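Local coordinates for protein iron transport multicopper oxidase FET3 (PDB 1ZPU) that oxidises ferrous to ferric iron at the yeast cell surface, using four copper ions and dioxygen, for high-affinity iron uptake through the permease FTR1, at residues A[167-172]-A[253-257]; A[198-204]-A[226-232]. One frame throughout, in Å; residues are numbered along the deposited sequence.

Interaction 1: residues A[167-172]-A[253-257]; sequences PQNLIV and MQKFD. With MAN (alpha-D-mannopyranose), chain H; NAG (2-acetamido-2-deoxy-beta-D-glucopyranose), chain L.
Pro167 and Leu170 meet the ring of Phe256 where the two sheets of the second cupredoxin domain, a beta sandwich, pack together; strands 169-172 and 253-256 belong to different sheets, with axes 8.1 Å apart at 145°. Pro167 comes first, its CG lying at the ring edge, in plane, 3.5 Å from Phe256 CE2. Gln168 and Asn169 both pair with Trp142 in a classic beta bulge. Here the chain also meets a mannose of an N-linked glycan: Asn169 ND2 donates to mannose O2 at 3.1 Å. Leu170 then turns inward. With CG anti to its carbonyl carbon (chi1 -68°), it lays CD2 over one face of Phe256, 3.8 Å from the ring centroid in a CH-pi contact, and CD1 runs on to the backbone between Lys255 and Phe256. Ile171 turns its CB away, but its carbonyl oxygen takes a hydrogen bond from Gln254 NE2, which also donates to Gln201. Val172 closes the segment against the other end of the same amide, with both methyls turned to the same side of Gln254 OE1, CG2 the nearer. Gln254 NE2 lies 3.1 Å from Ile171 O, above the carbonyl plane, 63° out of it.

Interaction 2: residues A[198-204]-A[226-232]; sequences FVSQYFW and DMLYITV
An antiparallel strand pair at the edge of one sheet of the second cupredoxin domain joins 201-204 to 228-230. Gln201 with Ile230 and Phe203 with Leu228 are hydrogen-bonded pairs, each closed by two reciprocal N-H to O bonds, Gln201 N to Ile230 O and back, and Phe203 N to Leu228 O and back, all with N to O 2.9 Å; Tyr202 with Tyr229 is the non-hydrogen-bonded pair between them. The side chains of this middle pair share one sheet face and form a T-shaped stack. Tyr229 directs its edge at the face of Tyr202, CD1 lying 3.5 Å from Tyr202 CE2, with centroids 5.2 Å apart and planes at 67°. Holding CG anti to its backbone N (chi1 -178°), Tyr229 reaches along the strand to Ser200, whose OG donates to Tyr229 OH at 2.8 Å. The same oxygen is probably also hydrogen-bonded to Asp257. Two residues back from Tyr229, Met227 touches two aromatic rings. Its CE methyl sits over the six-membered ring of Trp204, 4.2 Å from the centroid, while SD approaches both this ring and that of Tyr202 obliquely, making Met-aromatic contacts. At the other end, beyond the Gln201-Ile230 pair, Val232 places CG1 against Phe198 O at 3.5 Å. On the opposite sheet face Gln201, Phe203, Leu228 and Ile230 point into the sandwich, toward Ile192 of strand 187-194 and Leu139 of strand 133-142. Strand 228-230 is the outermost strand of its sheet within the chain, and strand 201-205 is flanked on its other side by strand 250-256.

How the interactions relate
The two contacts, with centres 9 Å apart, meet through neighbouring strands 250-256 and 201-205 of one sheet. Interaction 1 ties that sheet to the facing one; interaction 2 extends it to its edge. Two probable hydrogen bonds join them: Gln254 NE2 to Gln201 OE1 at 2.8 Å, and Asp257 OD1 to Tyr229 OH. Phe256 CD2 also packs on Val199 CG1 at 3.4 Å. Interaction 2 lies nearer the coppers: the side chain of Val232 is about 4 Å from that of the type 3 ligand His464, and the side chain of Phe198 is about 5 Å from that of the type 1 ligand His468. In interaction 1, the side chain of Pro167 is about 11 Å from that of His468, while Asn169 and Lys255 border glycans.

Interaction 1: residues A[167-172]-A[253-257]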
loop_
_atom_site.group_PDB
_atom_site.type_symbol
_atom_site.label_atom_id
_atom_site.label_comp_id
_atom_site.label_asym_id
_atom_site.label_seq_id
_atom_site.Cartn_x
_atom_site.Cartn_y
_atom_site.Cartn_z
ATOM N N PRO A 167 -2.985 14.814 -10.390
ATOM C CA PRO A 167 -4.384 14.673 -9.959
ATOM C C PRO A 167 -5.101 16.019 -9.931
ATOM O O PRO A 167 -4.450 17.053 -10.014
ATOM C CB PRO A 167 -4.262 14.112 -8.546
ATOM C CG PRO A 167 -2.916 14.420 -8.094
ATOM C CD PRO A 167 -2.036 14.653 -9.277
ATOM N N GLN A 168 -6.426 16.014 -9.818
ATOM C CA GLN A 168 -7.177 17.248 -9.934
ATOM C C GLN A 168 -7.589 17.836 -8.607
ATOM O O GLN A 168 -7.814 19.037 -8.520
ATOM C CB GLN A 168 -8.380 17.062 -10.849
ATOM C CG GLN A 168 -8.043 17.213 -12.343
ATOM C CD GLN A 168 -7.015 16.189 -12.817
ATOM O OE1 GLN A 168 -7.342 15.034 -13.076
ATOM N NE2 GLN A 168 -5.763 16.614 -12.911
ATOM N N ASN A 169 -7.674 16.993 -7.577
ATOM C CA ASN A 169 -8.088 17.413 -6.245
ATOM C C ASN A 169 -7.766 16.396 -5.173
ATOM O O ASN A 169 -7.623 15.207 -5.454
ATOM C CB ASN A 169 -9.602 17.657 -6.202
ATOM C CG ASN A 169 -9.966 19.104 -6.436
ATOM O OD1 ASN A 169 -9.439 20.028 -5.775
ATOM N ND2 ASN A 169 -10.866 19.323 -7.384
ATOM N N LEU A 170 -7.683 16.876 -3.933
ATOM C CA LEU A 170 -7.694 16.005 -2.762
ATOM C C LEU A 170 -9.130 15.723 -2.321
ATOM O O LEU A 170 -9.981 16.615 -2.341
ATOM C CB LEU A 170 -6.912 16.648 -1.601
ATOM C CG LEU A 170 -5.396 16.775 -1.800
ATOM C CD1 LEU A 170 -4.706 17.336 -0.576
ATOM C CD2 LEU A 170 -4.803 15.422 -2.159
ATOM N N ILE A 171 -9.394 14.490 -1.912
ATOM C CA ILE A 171 -10.698 14.113 -1.392
ATOM C C ILE A 171 -10.611 13.422 -0.022
ATOM O O ILE A 171 -9.557 12.904 0.351
ATOM C CB ILE A 171 -11.466 13.267 -2.415
ATOM C CG1 ILE A 171 -10.636 12.047 -2.839
ATOM C CG2 ILE A 171 -11.819 14.112 -3.616
ATOM C CD1 ILE A 171 -11.429 11.012 -3.536
ATOM N N VAL A 172 -11.706 13.491 0.738
ATOM C CA VAL A 172 -11.889 12.755 2.000
ATOM C C VAL A 172 -13.211 12.028 1.942
ATOM O O VAL A 172 -14.217 12.615 1.521
ATOM C CB VAL A 172 -11.951 13.655 3.292
ATOM C CG1 VAL A 172 -10.756 13.450 4.137
ATOM C CG2 VAL A 172 -12.169 15.139 2.995
ATOM N N MET A 253 -7.886 19.882 7.876
ATOM C CA MET A 253 -7.051 20.325 6.771
ATOM C C MET A 253 -6.223 19.198 6.171
ATOM O O MET A 253 -5.550 18.465 6.889
ATOM C CB MET A 253 -6.134 21.422 7.288
ATOM C CG MET A 253 -5.762 22.440 6.237
ATOM S SD MET A 253 -7.044 23.652 5.874
ATOM C CE MET A 253 -8.173 23.303 7.190
ATOM N N GLN A 254 -6.288 19.058 4.856
ATOM C CA GLN A 254 -5.392 18.151 4.136
ATOM C C GLN A 254 -4.631 18.901 3.015
ATOM O O GLN A 254 -5.190 19.773 2.334
ATOM C CB GLN A 254 -6.126 16.878 3.651
ATOM C CG GLN A 254 -7.017 17.038 2.482
ATOM C CD GLN A 254 -8.028 15.887 2.317
ATOM O OE1 GLN A 254 -9.223 16.074 2.538
ATOM N NE2 GLN A 254 -7.559 14.715 1.887
ATOM N N LYS A 255 -3.352 18.576 2.849
ATOM C CA LYS A 255 -2.501 19.320 1.922
ATOM C C LYS A 255 -1.664 18.376 1.067
ATOM O O LYS A 255 -1.137 17.391 1.587
ATOM C CB LYS A 255 -1.587 20.254 2.727
ATOM C CG LYS A 255 -0.862 21.293 1.912
ATOM C CD LYS A 255 0.097 22.090 2.776
ATOM C CE LYS A 255 0.526 23.385 2.105
ATOM N NZ LYS A 255 0.593 23.274 0.614
ATOM N N PHE A 256 -1.558 18.672 -0.231
ATOM C CA PHE A 256 -0.700 17.920 -1.144
ATOM C C PHE A 256 0.752 17.995 -0.684
ATOM O O PHE A 256 1.196 19.035 -0.172
ATOM C CB PHE A 256 -0.717 18.570 -2.522
ATOM C CG PHE A 256 -1.698 17.991 -3.491
ATOM C CD1 PHE A 256 -2.951 18.561 -3.653
ATOM C CD2 PHE A 256 -1.327 16.937 -4.322
ATOM C CE1 PHE A 256 -3.833 18.050 -4.571
ATOM C CE2 PHE A 256 -2.199 16.418 -5.257
ATOM C CZ PHE A 256 -3.459 16.965 -5.384
ATOM N N ASP A 257 1.506 16.920 -0.889
ATOM C CA ASP A 257 2.964 17.010 -0.909
ATOM C C ASP A 257 3.384 17.302 -2.352
ATOM O O ASP A 257 3.636 16.385 -3.144
ATOM C CB ASP A 257 3.573 15.711 -0.421
ATOM C CG ASP A 257 5.083 15.703 -0.490
ATOM O OD1 ASP A 257 5.660 14.696 -0.032
ATOM O OD2 ASP A 257 5.697 16.675 -0.998
HETATM C C1 MAN H . -10.969 23.668 -9.845
HETATM C C2 MAN H . -10.266 23.292 -8.546
HETATM C C3 MAN H . -8.938 22.598 -8.814
HETATM C C4 MAN H . -9.129 21.475 -9.823
HETATM C C5 MAN H . -9.768 22.002 -11.089
HETATM C C6 MAN H . -10.019 20.853 -12.046
HETATM O O2 MAN H . -11.076 22.397 -7.835
HETATM O O3 MAN H . -8.427 22.049 -7.619
HETATM O O4 MAN H . -7.893 20.894 -10.134
HETATM O O5 MAN H . -11.009 22.581 -10.752
HETATM O O6 MAN H . -10.747 21.364 -13.139
HETATM C C1 NAG L . -1.962 26.203 1.493
HETATM C C2 NAG L . -2.082 27.679 1.133
HETATM C C3 NAG L . -0.807 28.490 1.401
HETATM C C4 NAG L . -0.369 28.365 2.842
HETATM C C5 NAG L . -0.195 26.865 3.072
HETATM C C6 NAG L . 0.227 26.580 4.511
HETATM C C7 NAG L . -3.424 28.658 -0.652
HETATM C C8 NAG L . -4.528 29.021 0.303
HETATM N N2 NAG L . -2.464 27.812 -0.248
HETATM O O3 NAG L . -1.021 29.864 1.177
HETATM O O4 NAG L . 0.821 29.119 2.989
HETATM O O5 NAG L . -1.401 26.132 2.797
HETATM O O6 NAG L . -0.851 26.876 5.370
HETATM O O7 NAG L . -3.442 29.158 -1.776
#

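Interaction 2: residues A[198-204]-A[226-232]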
loop_
_atom_site.group_PDB
_atom_site.type_symbol
_atom_site.label_atom_id
_atom_site.label_comp_id
_atom_site.label_asym_id
_atom_site.label_seq_id
_atom_site.Cartn_x
_atom_site.Cartn_y
_atom_site.Cartn_z
ATOM N N PHE A 198 -1.214 7.865 -5.287
ATOM C CA PHE A 198 -0.021 8.599 -5.665
ATOM C C PHE A 198 0.514 9.432 -4.508
ATOM O O PHE A 198 1.509 9.099 -3.898
ATOM C CB PHE A 198 -0.331 9.471 -6.905
ATOM C CG PHE A 198 0.809 10.332 -7.384
ATOM C CD1 PHE A 198 2.134 10.037 -7.078
ATOM C CD2 PHE A 198 0.549 11.423 -8.207
ATOM C CE1 PHE A 198 3.184 10.839 -7.564
ATOM C CE2 PHE A 198 1.602 12.236 -8.690
ATOM C CZ PHE A 198 2.907 11.937 -8.364
ATOM N N VAL A 199 -0.196 10.496 -4.193
ATOM C CA VAL A 199 0.364 11.628 -3.481
ATOM C C VAL A 199 0.338 11.521 -1.932
ATOM O O VAL A 199 -0.679 11.194 -1.331
ATOM C CB VAL A 199 -0.373 12.865 -4.032
ATOM C CG1 VAL A 199 -0.786 13.841 -2.949
ATOM C CG2 VAL A 199 0.435 13.505 -5.122
ATOM N N SER A 200 1.458 11.779 -1.279
ATOM C CA SER A 200 1.463 11.909 0.197
ATOM C C SER A 200 0.658 13.131 0.648
ATOM O O SER A 200 0.556 14.124 -0.073
ATOM C CB SER A 200 2.883 12.114 0.717
ATOM O OG SER A 200 3.762 11.050 0.410
ATOM N N GLN A 201 0.110 13.096 1.850
ATOM C CA GLN A 201 -0.644 14.249 2.320
ATOM C C GLN A 201 -0.223 14.675 3.700
ATOM O O GLN A 201 0.112 13.836 4.545
ATOM C CB GLN A 201 -2.127 13.940 2.350
ATOM C CG GLN A 201 -2.732 13.628 0.991
ATOM C CD GLN A 201 -4.236 13.634 1.044
ATOM O OE1 GLN A 201 -4.832 14.345 1.862
ATOM N NE2 GLN A 201 -4.864 12.844 0.197
ATOM N N TYR A 202 -0.239 15.980 3.942
ATOM C CA TYR A 202 -0.134 16.466 5.305
ATOM C C TYR A 202 -1.544 16.574 5.838
ATOM O O TYR A 202 -2.473 16.942 5.104
ATOM C CB TYR A 202 0.538 17.826 5.383
ATOM C CG TYR A 202 1.901 17.890 4.779
ATOM C CD1 TYR A 202 2.054 18.188 3.429
ATOM C CD2 TYR A 202 3.048 17.679 5.555
ATOM C CE1 TYR A 202 3.301 18.265 2.855
ATOM C CE2 TYR A 202 4.316 17.755 4.992
ATOM C CZ TYR A 202 4.434 18.050 3.634
ATOM O OH TYR A 202 5.666 18.130 3.014
ATOM N N PHE A 203 -1.712 16.243 7.108
ATOM C CA PHE A 203 -3.016 16.286 7.719
ATOM C C PHE A 203 -2.948 16.948 9.075
ATOM O O PHE A 203 -2.058 16.634 9.875
ATOM C CB PHE A 203 -3.566 14.879 7.881
ATOM C CG PHE A 203 -4.915 14.837 8.518
ATOM C CD1 PHE A 203 -6.061 14.929 7.737
ATOM C CD2 PHE A 203 -5.042 14.716 9.903
ATOM C CE1 PHE A 203 -7.313 14.889 8.320
ATOM C CE2 PHE A 203 -6.279 14.683 10.499
ATOM C CZ PHE A 203 -7.423 14.778 9.712
ATOM N N TRP A 204 -3.899 17.845 9.341
ATOM C CA TRP A 204 -4.023 18.466 10.657
ATOM C C TRP A 204 -5.399 19.066 10.918
ATOM O O TRP A 204 -6.164 19.325 9.983
ATOM C CB TRP A 204 -2.937 19.520 10.879
ATOM C CG TRP A 204 -3.080 20.800 10.098
ATOM C CD1 TRP A 204 -3.617 21.966 10.543
ATOM C CD2 TRP A 204 -2.636 21.052 8.750
ATOM N NE1 TRP A 204 -3.540 22.936 9.566
ATOM C CE2 TRP A 204 -2.943 22.402 8.455
ATOM C CE3 TRP A 204 -2.014 20.268 7.765
ATOM C CZ2 TRP A 204 -2.644 22.988 7.223
ATOM C CZ3 TRP A 204 -1.723 20.849 6.534
ATOM C CH2 TRP A 204 -2.041 22.200 6.275
ATOM N N ASP A 226 0.913 18.098 16.125
ATOM C CA ASP A 226 -0.001 19.009 15.485
ATOM C C ASP A 226 -0.234 18.594 14.051
ATOM O O ASP A 226 -1.222 18.996 13.453
ATOM C CB ASP A 226 0.579 20.412 15.502
ATOM C CG ASP A 226 0.776 20.939 16.905
ATOM O OD1 ASP A 226 1.693 21.770 17.104
ATOM O OD2 ASP A 226 0.014 20.515 17.811
ATOM N N MET A 227 0.667 17.788 13.493
ATOM C CA MET A 227 0.618 17.482 12.065
ATOM C C MET A 227 1.139 16.077 11.699
ATOM O O MET A 227 2.129 15.595 12.262
ATOM C CB MET A 227 1.384 18.558 11.291
ATOM C CG MET A 227 1.126 18.530 9.797
ATOM S SD MET A 227 1.978 19.814 8.874
ATOM C CE MET A 227 1.313 21.287 9.630
ATOM N N LEU A 228 0.476 15.422 10.750
ATOM C CA LEU A 228 0.971 14.133 10.236
ATOM C C LEU A 228 1.370 14.229 8.781
ATOM O O LEU A 228 0.765 14.973 8.028
ATOM C CB LEU A 228 -0.072 13.030 10.376
ATOM C CG LEU A 228 -0.633 12.698 11.754
ATOM C CD1 LEU A 228 -1.839 11.784 11.623
ATOM C CD2 LEU A 228 0.431 12.073 12.653
ATOM N N TYR A 229 2.398 13.479 8.399
ATOM C CA TYR A 229 2.701 13.240 6.992
ATOM C C TYR A 229 2.311 11.783 6.689
ATOM O O TYR A 229 2.938 10.858 7.186
ATOM C CB TYR A 229 4.184 13.500 6.710
ATOM C CG TYR A 229 4.611 13.326 5.261
ATOM C CD1 TYR A 229 4.479 14.364 4.331
ATOM C CD2 TYR A 229 5.144 12.117 4.820
ATOM C CE1 TYR A 229 4.857 14.196 2.999
ATOM C CE2 TYR A 229 5.526 11.939 3.498
ATOM C CZ TYR A 229 5.388 12.977 2.594
ATOM O OH TYR A 229 5.788 12.757 1.291
ATOM N N ILE A 230 1.264 11.582 5.905
ATOM C CA ILE A 230 0.759 10.240 5.605
ATOM C C ILE A 230 0.955 9.926 4.127
ATOM O O ILE A 230 0.356 10.602 3.266
ATOM C CB ILE A 230 -0.758 10.121 5.900
ATOM C CG1 ILE A 230 -1.083 10.801 7.237
ATOM C CG2 ILE A 230 -1.197 8.688 5.889
ATOM C CD1 ILE A 230 -2.527 10.664 7.662
ATOM N N THR A 231 1.781 8.916 3.830
ATOM C CA THR A 231 1.976 8.463 2.450
ATOM C C THR A 231 0.799 7.591 2.075
ATOM O O THR A 231 0.011 7.211 2.930
ATOM C CB THR A 231 3.282 7.620 2.248
ATOM O OG1 THR A 231 3.063 6.253 2.641
ATOM C CG2 THR A 231 4.481 8.200 3.002
ATOM N N VAL A 232 0.677 7.242 0.796
ATOM C CA VAL A 232 -0.424 6.362 0.398
ATOM C C VAL A 232 -0.221 5.024 1.074
ATOM O O VAL A 232 0.916 4.618 1.299
ATOM C CB VAL A 232 -0.549 6.195 -1.107
ATOM C CG1 VAL A 232 -0.814 7.526 -1.739
ATOM C CG2 VAL A 232 0.680 5.565 -1.691
#